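Local coordinates for Oxidored_FMN domain-containing protein ([Pseudomonas] geniculata N1, PDB 6L6J) that probably oxidises the amine of 6-hydroxypseudooxynicotine, carrying a flavin mononucleotide and a [4Fe-4S] cluster as its redox cofactors, at residues L178-V186 with F225-L236. Residues are numbered along the deposited sequence; the frame is centred on the assembly and turned at random.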
ATOM      1  N   LEU A 178     -14.608  -0.580  20.272  1.00 29.16           N
ATOM      2  CA  LEU A 178     -14.580   0.665  21.081  1.00 28.18           C
ATOM      3  C   LEU A 178     -15.130   1.807  20.225  1.00 26.89           C
ATOM      4  O   LEU A 178     -15.946   2.572  20.743  1.00 27.76           O
ATOM      5  CB  LEU A 178     -13.154   0.942  21.573  1.00 29.22           C
ATOM      6  CG  LEU A 178     -12.471  -0.181  22.363  1.00 30.58           C
ATOM      7  CD1 LEU A 178     -11.072   0.240  22.777  1.00 31.68           C
ATOM      8  CD2 LEU A 178     -13.262  -0.588  23.604  1.00 30.62           C
ATOM      9  N   GLN A 179     -14.710   1.903  18.960  1.00 28.39           N
ATOM     10  CA  GLN A 179     -15.201   2.934  17.996  1.00 28.10           C
ATOM     11  C   GLN A 179     -16.695   2.688  17.752  1.00 27.76           C
ATOM     12  O   GLN A 179     -17.447   3.660  17.756  1.00 24.97           O
ATOM     13  CB  GLN A 179     -14.408   2.923  16.685  1.00 27.95           C
ATOM     14  CG  GLN A 179     -14.699   4.138  15.822  1.00 29.26           C
ATOM     15  CD  GLN A 179     -13.865   4.270  14.566  1.00 31.20           C
ATOM     16  OE1 GLN A 179     -12.754   3.737  14.448  1.00 27.72           O
ATOM     17  NE2 GLN A 179     -14.410   5.018  13.607  1.00 32.89           N
ATOM     18  N   ASP A 180     -17.100   1.424  17.583  1.00 29.60           N
ATOM     19  CA  ASP A 180     -18.527   1.026  17.446  1.00 32.11           C
ATOM     20  C   ASP A 180     -19.313   1.542  18.658  1.00 32.05           C
ATOM     21  O   ASP A 180     -20.395   2.109  18.471  1.00 35.56           O
ATOM     22  CB  ASP A 180     -18.687  -0.484  17.263  1.00 35.71           C
ATOM     23  CG  ASP A 180     -18.138  -1.030  15.945  1.00 41.79           C
ATOM     24  OD1 ASP A 180     -17.916  -0.204  14.998  1.00 46.97           O
ATOM     25  OD2 ASP A 180     -17.907  -2.281  15.870  1.00 37.10           O
ATOM     26  N   PHE A 181     -18.776   1.432  19.864  1.00 31.24           N
ATOM     27  CA  PHE A 181     -19.470   1.939  21.075  1.00 32.32           C
ATOM     28  C   PHE A 181     -19.540   3.469  21.023  1.00 35.03           C
ATOM     29  O   PHE A 181     -20.626   4.030  21.269  1.00 43.28           O
ATOM     30  CB  PHE A 181     -18.839   1.366  22.340  1.00 31.64           C
ATOM     31  CG  PHE A 181     -19.478   0.089  22.819  1.00 28.61           C
ATOM     32  CD1 PHE A 181     -19.203  -1.112  22.205  1.00 27.42           C
ATOM     33  CD2 PHE A 181     -20.360   0.097  23.893  1.00 30.99           C
ATOM     34  CE1 PHE A 181     -19.769  -2.293  22.668  1.00 29.18           C
ATOM     35  CE2 PHE A 181     -20.940  -1.080  24.344  1.00 30.71           C
ATOM     36  CZ  PHE A 181     -20.644  -2.272  23.730  1.00 29.13           C
ATOM     37  N   LEU A 182     -18.445   4.134  20.657  1.00 35.27           N
ATOM     38  CA  LEU A 182     -18.382   5.617  20.479  1.00 36.11           C
ATOM     39  C   LEU A 182     -19.429   6.158  19.494  1.00 35.53           C
ATOM     40  O   LEU A 182     -19.913   7.282  19.710  1.00 34.16           O
ATOM     41  CB  LEU A 182     -17.010   5.980  19.914  1.00 37.65           C
ATOM     42  CG  LEU A 182     -16.017   6.565  20.892  1.00 38.21           C
ATOM     43  CD1 LEU A 182     -14.811   7.063  20.110  1.00 39.11           C
ATOM     44  CD2 LEU A 182     -16.667   7.672  21.719  1.00 39.01           C
ATOM     45  N   ASP A 183     -19.650   5.447  18.388  1.00 38.44           N
ATOM     46  CA  ASP A 183     -20.350   5.933  17.163  1.00 38.55           C
ATOM     47  C   ASP A 183     -21.865   5.841  17.375  1.00 38.32           C
ATOM     48  O   ASP A 183     -22.370   4.692  17.502  1.00 37.50           O
ATOM     49  CB  ASP A 183     -19.910   5.116  15.940  1.00 42.18           C
ATOM     50  CG  ASP A 183     -20.274   5.725  14.596  1.00 46.94           C
ATOM     51  OD1 ASP A 183     -21.202   6.572  14.579  1.00 54.13           O
ATOM     52  OD2 ASP A 183     -19.625   5.360  13.576  1.00 44.81           O
ATOM     53  N   THR A 184     -22.564   6.985  17.402  1.00 37.81           N
ATOM     54  CA  THR A 184     -24.052   7.048  17.521  1.00 38.72           C
ATOM     55  C   THR A 184     -24.725   6.382  16.328  1.00 36.29           C
ATOM     56  O   THR A 184     -25.878   5.974  16.492  1.00 37.60           O
ATOM     57  CB  THR A 184     -24.606   8.469  17.639  1.00 38.42           C
ATOM     58  OG1 THR A 184     -24.008   9.262  16.617  1.00 38.97           O
ATOM     59  CG2 THR A 184     -24.335   9.068  19.001  1.00 43.37           C
ATOM     60  N   ARG A 185     -24.042   6.275  15.189  1.00 36.60           N
ATOM     61  CA  ARG A 185     -24.570   5.547  14.006  1.00 40.71           C
ATOM     62  C   ARG A 185     -24.615   4.033  14.261  1.00 39.22           C
ATOM     63  O   ARG A 185     -25.393   3.366  13.582  1.00 44.91           O
ATOM     64  CB  ARG A 185     -23.759   5.855  12.752  1.00 46.56           C
ATOM     65  CG  ARG A 185     -24.451   6.842  11.822  1.00 54.51           C
ATOM     66  CD  ARG A 185     -23.471   7.270  10.761  1.00 65.24           C
ATOM     67  NE  ARG A 185     -23.879   8.277   9.791  1.00 70.63           N
ATOM     68  CZ  ARG A 185     -24.840   8.124   8.888  1.00 75.20           C
ATOM     69  NH1 ARG A 185     -25.093   9.103   8.032  1.00 80.80           N
ATOM     70  NH2 ARG A 185     -25.562   7.016   8.854  1.00 72.46           N
ATOM     71  N   VAL A 186     -23.835   3.519  15.208  1.00 35.23           N
ATOM     72  CA  VAL A 186     -23.746   2.066  15.536  1.00 35.81           C
ATOM     73  C   VAL A 186     -24.329   1.803  16.930  1.00 34.53           C
ATOM     74  O   VAL A 186     -25.072   0.813  17.079  1.00 37.52           O
ATOM     75  CB  VAL A 186     -22.299   1.529  15.467  1.00 35.16           C
ATOM     76  CG1 VAL A 186     -22.287   0.015  15.467  1.00 35.03           C
ATOM     77  CG2 VAL A 186     -21.511   2.057  14.276  1.00 35.92           C
ATOM     78  N   PHE A 225      -6.144   6.198  17.933  1.00 34.35           N
ATOM     79  CA  PHE A 225      -7.491   6.828  17.909  1.00 34.13           C
ATOM     80  C   PHE A 225      -7.692   7.573  16.589  1.00 32.85           C
ATOM     81  O   PHE A 225      -6.871   8.437  16.252  1.00 30.96           O
ATOM     82  CB  PHE A 225      -7.710   7.716  19.138  1.00 34.60           C
ATOM     83  CG  PHE A 225      -9.041   8.425  19.161  1.00 34.44           C
ATOM     84  CD1 PHE A 225     -10.224   7.702  19.140  1.00 35.11           C
ATOM     85  CD2 PHE A 225      -9.119   9.807  19.210  1.00 33.87           C
ATOM     86  CE1 PHE A 225     -11.455   8.339  19.138  1.00 33.94           C
ATOM     87  CE2 PHE A 225     -10.352  10.442  19.219  1.00 36.30           C
ATOM     88  CZ  PHE A 225     -11.520   9.707  19.173  1.00 34.58           C
ATOM     89  N   ALA A 226      -8.743   7.175  15.866  1.00 33.98           N
ATOM     90  CA  ALA A 226      -9.340   7.928  14.745  1.00 37.76           C
ATOM     91  C   ALA A 226     -10.056   9.159  15.318  1.00 37.84           C
ATOM     92  O   ALA A 226     -11.073   8.977  16.051  1.00 34.30           O
ATOM     93  CB  ALA A 226     -10.271   7.040  13.956  1.00 38.93           C
ATOM     94  N   VAL A 227      -9.517  10.350  15.026  1.00 37.69           N
ATOM     95  CA  VAL A 227     -10.043  11.644  15.547  1.00 41.58           C
ATOM     96  C   VAL A 227     -11.236  12.037  14.679  1.00 42.36           C
ATOM     97  O   VAL A 227     -12.263  12.442  15.262  1.00 41.25           O
ATOM     98  CB  VAL A 227      -8.978  12.759  15.613  1.00 43.23           C
ATOM     99  CG1 VAL A 227      -7.962  12.481  16.703  1.00 42.54           C
ATOM    100  CG2 VAL A 227      -8.279  13.013  14.286  1.00 43.08           C
ATOM    101  N   GLU A 228     -11.120  11.855  13.358  1.00 43.89           N
ATOM    102  CA  GLU A 228     -12.232  12.083  12.395  1.00 44.80           C
ATOM    103  C   GLU A 228     -12.528  10.791  11.621  1.00 45.50           C
ATOM    104  O   GLU A 228     -11.562  10.099  11.264  1.00 45.90           O
ATOM    105  CB  GLU A 228     -11.886  13.235  11.451  1.00 46.44           C
ATOM    106  CG  GLU A 228     -12.987  13.537  10.446  1.00 49.88           C
ATOM    107  CD  GLU A 228     -13.309  15.008  10.242  1.00 53.13           C
ATOM    108  OE1 GLU A 228     -12.808  15.837  11.043  1.00 54.56           O
ATOM    109  OE2 GLU A 228     -14.070  15.323   9.281  1.00 52.47           O
ATOM    110  N   ASP A 229     -13.811  10.483  11.381  1.00 44.94           N
ATOM    111  CA  ASP A 229     -14.236   9.462  10.389  1.00 47.14           C
ATOM    112  C   ASP A 229     -14.682  10.211   9.132  1.00 51.93           C
ATOM    113  O   ASP A 229     -15.664  10.949   9.219  1.00 42.76           O
ATOM    114  CB  ASP A 229     -15.318   8.512  10.935  1.00 49.75           C
ATOM    115  CG  ASP A 229     -15.876   7.509   9.916  1.00 49.09           C
ATOM    116  OD1 ASP A 229     -16.619   7.948   9.016  1.00 47.25           O
ATOM    117  OD2 ASP A 229     -15.566   6.291  10.014  1.00 49.03           O
ATOM    118  N   ARG A 230     -13.978  10.004   8.011  1.00 59.72           N
ATOM    119  CA  ARG A 230     -14.238  10.694   6.718  1.00 55.97           C
ATOM    120  C   ARG A 230     -15.086   9.797   5.809  1.00 57.60           C
ATOM    121  O   ARG A 230     -15.375  10.231   4.676  1.00 53.16           O
ATOM    122  CB  ARG A 230     -12.911  11.092   6.072  1.00 53.43           C
ATOM    123  CG  ARG A 230     -12.102  12.066   6.917  1.00 54.95           C
ATOM    124  CD  ARG A 230     -10.963  12.715   6.155  1.00 54.99           C
ATOM    125  NE  ARG A 230     -11.430  13.643   5.131  1.00 51.37           N
ATOM    126  CZ  ARG A 230     -10.690  14.117   4.125  1.00 55.90           C
ATOM    127  NH1 ARG A 230     -11.230  14.938   3.239  1.00 58.73           N
ATOM    128  NH2 ARG A 230      -9.415  13.782   4.001  1.00 53.65           N
ATOM    129  N   ARG A 231     -15.481   8.611   6.292  1.00 66.02           N
ATOM    130  CA  ARG A 231     -16.345   7.655   5.537  1.00 76.10           C
ATOM    131  C   ARG A 231     -17.701   8.341   5.307  1.00 83.87           C
ATOM    132  O   ARG A 231     -17.980   8.724   4.155  1.00 90.19           O
ATOM    133  CB  ARG A 231     -16.441   6.297   6.254  1.00 74.39           C
ATOM    134  CG  ARG A 231     -17.299   5.253   5.553  1.00 80.17           C
ATOM    135  CD  ARG A 231     -16.843   4.891   4.135  1.00 87.40           C
ATOM    136  NE  ARG A 231     -17.964   4.520   3.265  1.00 80.69           N
ATOM    137  CZ  ARG A 231     -18.606   3.350   3.294  1.00 77.03           C
ATOM    138  NH1 ARG A 231     -19.623   3.139   2.477  1.00 75.82           N
ATOM    139  NH2 ARG A 231     -18.236   2.394   4.132  1.00 75.77           N
ATOM    140  N   ARG A 232     -18.468   8.559   6.379  1.00 90.36           N
ATOM    141  CA  ARG A 232     -19.829   9.173   6.355  1.00 88.78           C
ATOM    142  C   ARG A 232     -19.916  10.163   7.521  1.00 91.99           C
ATOM    143  O   ARG A 232     -19.085  10.047   8.439  1.00 95.14           O
ATOM    144  CB  ARG A 232     -20.912   8.086   6.447  1.00 89.17           C
ATOM    145  CG  ARG A 232     -20.514   6.867   7.276  1.00 89.19           C
ATOM    146  CD  ARG A 232     -21.660   6.266   8.061  1.00 92.80           C
ATOM    147  NE  ARG A 232     -22.556   5.437   7.256  1.00 97.67           N
ATOM    148  CZ  ARG A 232     -23.381   4.491   7.734  1.00 93.29           C
ATOM    149  NH1 ARG A 232     -23.446   4.228   9.032  1.00 88.14           N
ATOM    150  NH2 ARG A 232     -24.143   3.801   6.899  1.00 86.49           N
ATOM    151  N   GLN A 233     -20.883  11.084   7.499  1.00 95.80           N
ATOM    152  CA  GLN A 233     -21.090  12.084   8.586  1.00100.12           C
ATOM    153  C   GLN A 233     -21.723  11.383   9.798  1.00102.12           C
ATOM    154  O   GLN A 233     -22.937  11.571  10.021  1.00 97.67           O
ATOM    155  CB  GLN A 233     -21.929  13.263   8.085  1.00104.89           C
ATOM    156  CG  GLN A 233     -21.457  13.817   6.742  1.00102.93           C
ATOM    157  CD  GLN A 233     -21.586  15.317   6.616  1.00 98.41           C
ATOM    158  OE1 GLN A 233     -22.119  16.003   7.490  1.00 92.76           O
ATOM    159  NE2 GLN A 233     -21.080  15.847   5.516  1.00 86.23           N
ATOM    160  N   THR A 234     -20.914  10.598  10.531  1.00109.10           N
ATOM    161  CA  THR A 234     -21.287   9.839  11.764  1.00107.59           C
ATOM    162  C   THR A 234     -21.210  10.760  13.002  1.00109.83           C
ATOM    163  O   THR A 234     -21.679  10.319  14.079  1.00119.32           O
ATOM    164  CB  THR A 234     -20.424   8.568  11.960  1.00105.25           C
ATOM    165  OG1 THR A 234     -19.051   8.928  12.112  1.00101.74           O
ATOM    166  CG2 THR A 234     -20.482   7.549  10.838  1.00 98.03           C
ATOM    167  N   ASN A 235     -20.648  11.976  12.862  1.00105.10           N
ATOM    168  CA  ASN A 235     -20.483  13.023  13.921  1.00101.95           C
ATOM    169  C   ASN A 235     -19.308  12.697  14.863  1.00 91.84           C
ATOM    170  O   ASN A 235     -19.158  13.391  15.897  1.00 74.20           O
ATOM    171  CB  ASN A 235     -21.773  13.269  14.715  1.00106.28           C
ATOM    172  CG  ASN A 235     -22.846  13.952  13.893  1.00105.97           C
ATOM    173  OD1 ASN A 235     -22.556  14.566  12.866  1.00103.00           O
ATOM    174  ND2 ASN A 235     -24.087  13.854  14.340  1.00108.60           N
ATOM    175  N   LEU A 236     -18.501  11.682  14.526  1.00 93.68           N
ATOM    176  CA  LEU A 236     -17.171  11.418  15.143  1.00 87.78           C
ATOM    177  C   LEU A 236     -16.151  12.292  14.415  1.00 78.51           C
ATOM    178  O   LEU A 236     -15.427  11.761  13.551  1.00 77.30           O
ATOM    179  CB  LEU A 236     -16.787   9.935  15.014  1.00 96.74           C
ATOM    180  CG  LEU A 236     -17.684   8.920  15.725  1.00102.21           C
ATOM    181  CD1 LEU A 236     -17.264   7.496  15.370  1.00104.06           C
ATOM    182  CD2 LEU A 236     -17.681   9.120  17.237  1.00 97.46           C
TER
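L236 lies against D183 and L182 where the short helix 177-182, which follows barrel strand 166-171, meets the loop leaving the next strand, 220-229, in the eight-stranded TIM barrel that carries the FMN. Its two methyl groups divide the work: L236 CD1 rests on the carboxylate stem of D183, 3.6 Å from D183 CG, while L236 CD2 sits 3.8 Å from the main-chain O of L182. L182 also reaches the strand itself, its CD1 meeting the edge of the F225 ring at CE1, 3.7 Å away. Further up the helix, the extended side chain of Q179, its CG anti to the backbone N (chi1 -168°), brings its amide beside A226 and D229. Amide and D229 carboxylate are steeply inclined, 75° between planes, and their nearest atoms, Q179 NE2 and D229 OD2, stay 4.0 Å apart. S261 OG on strand 255-261 bridges them by hydrogen bonds to both atoms, and N174 N holds Q179 OE1. Towards the protein surface the less well-ordered loop passes R185, whose NE makes a weak hydrogen bond to the carbonyl O of Q233. R232 CD covers the rim of one face of the R185 guanidinium, while R185 NH2 stands over the centre of the R232 guanidinium, the two planes moderately inclined; these like charges approach without a bond between them. Both loops contain an aspartate-centred turn. D229 OD1 accepts from R232 N in an Asx motif, and D183 OD1 accepts from R185 N in an Asx turn at 2.9 Å, the donor standing 43° out of the carboxylate plane.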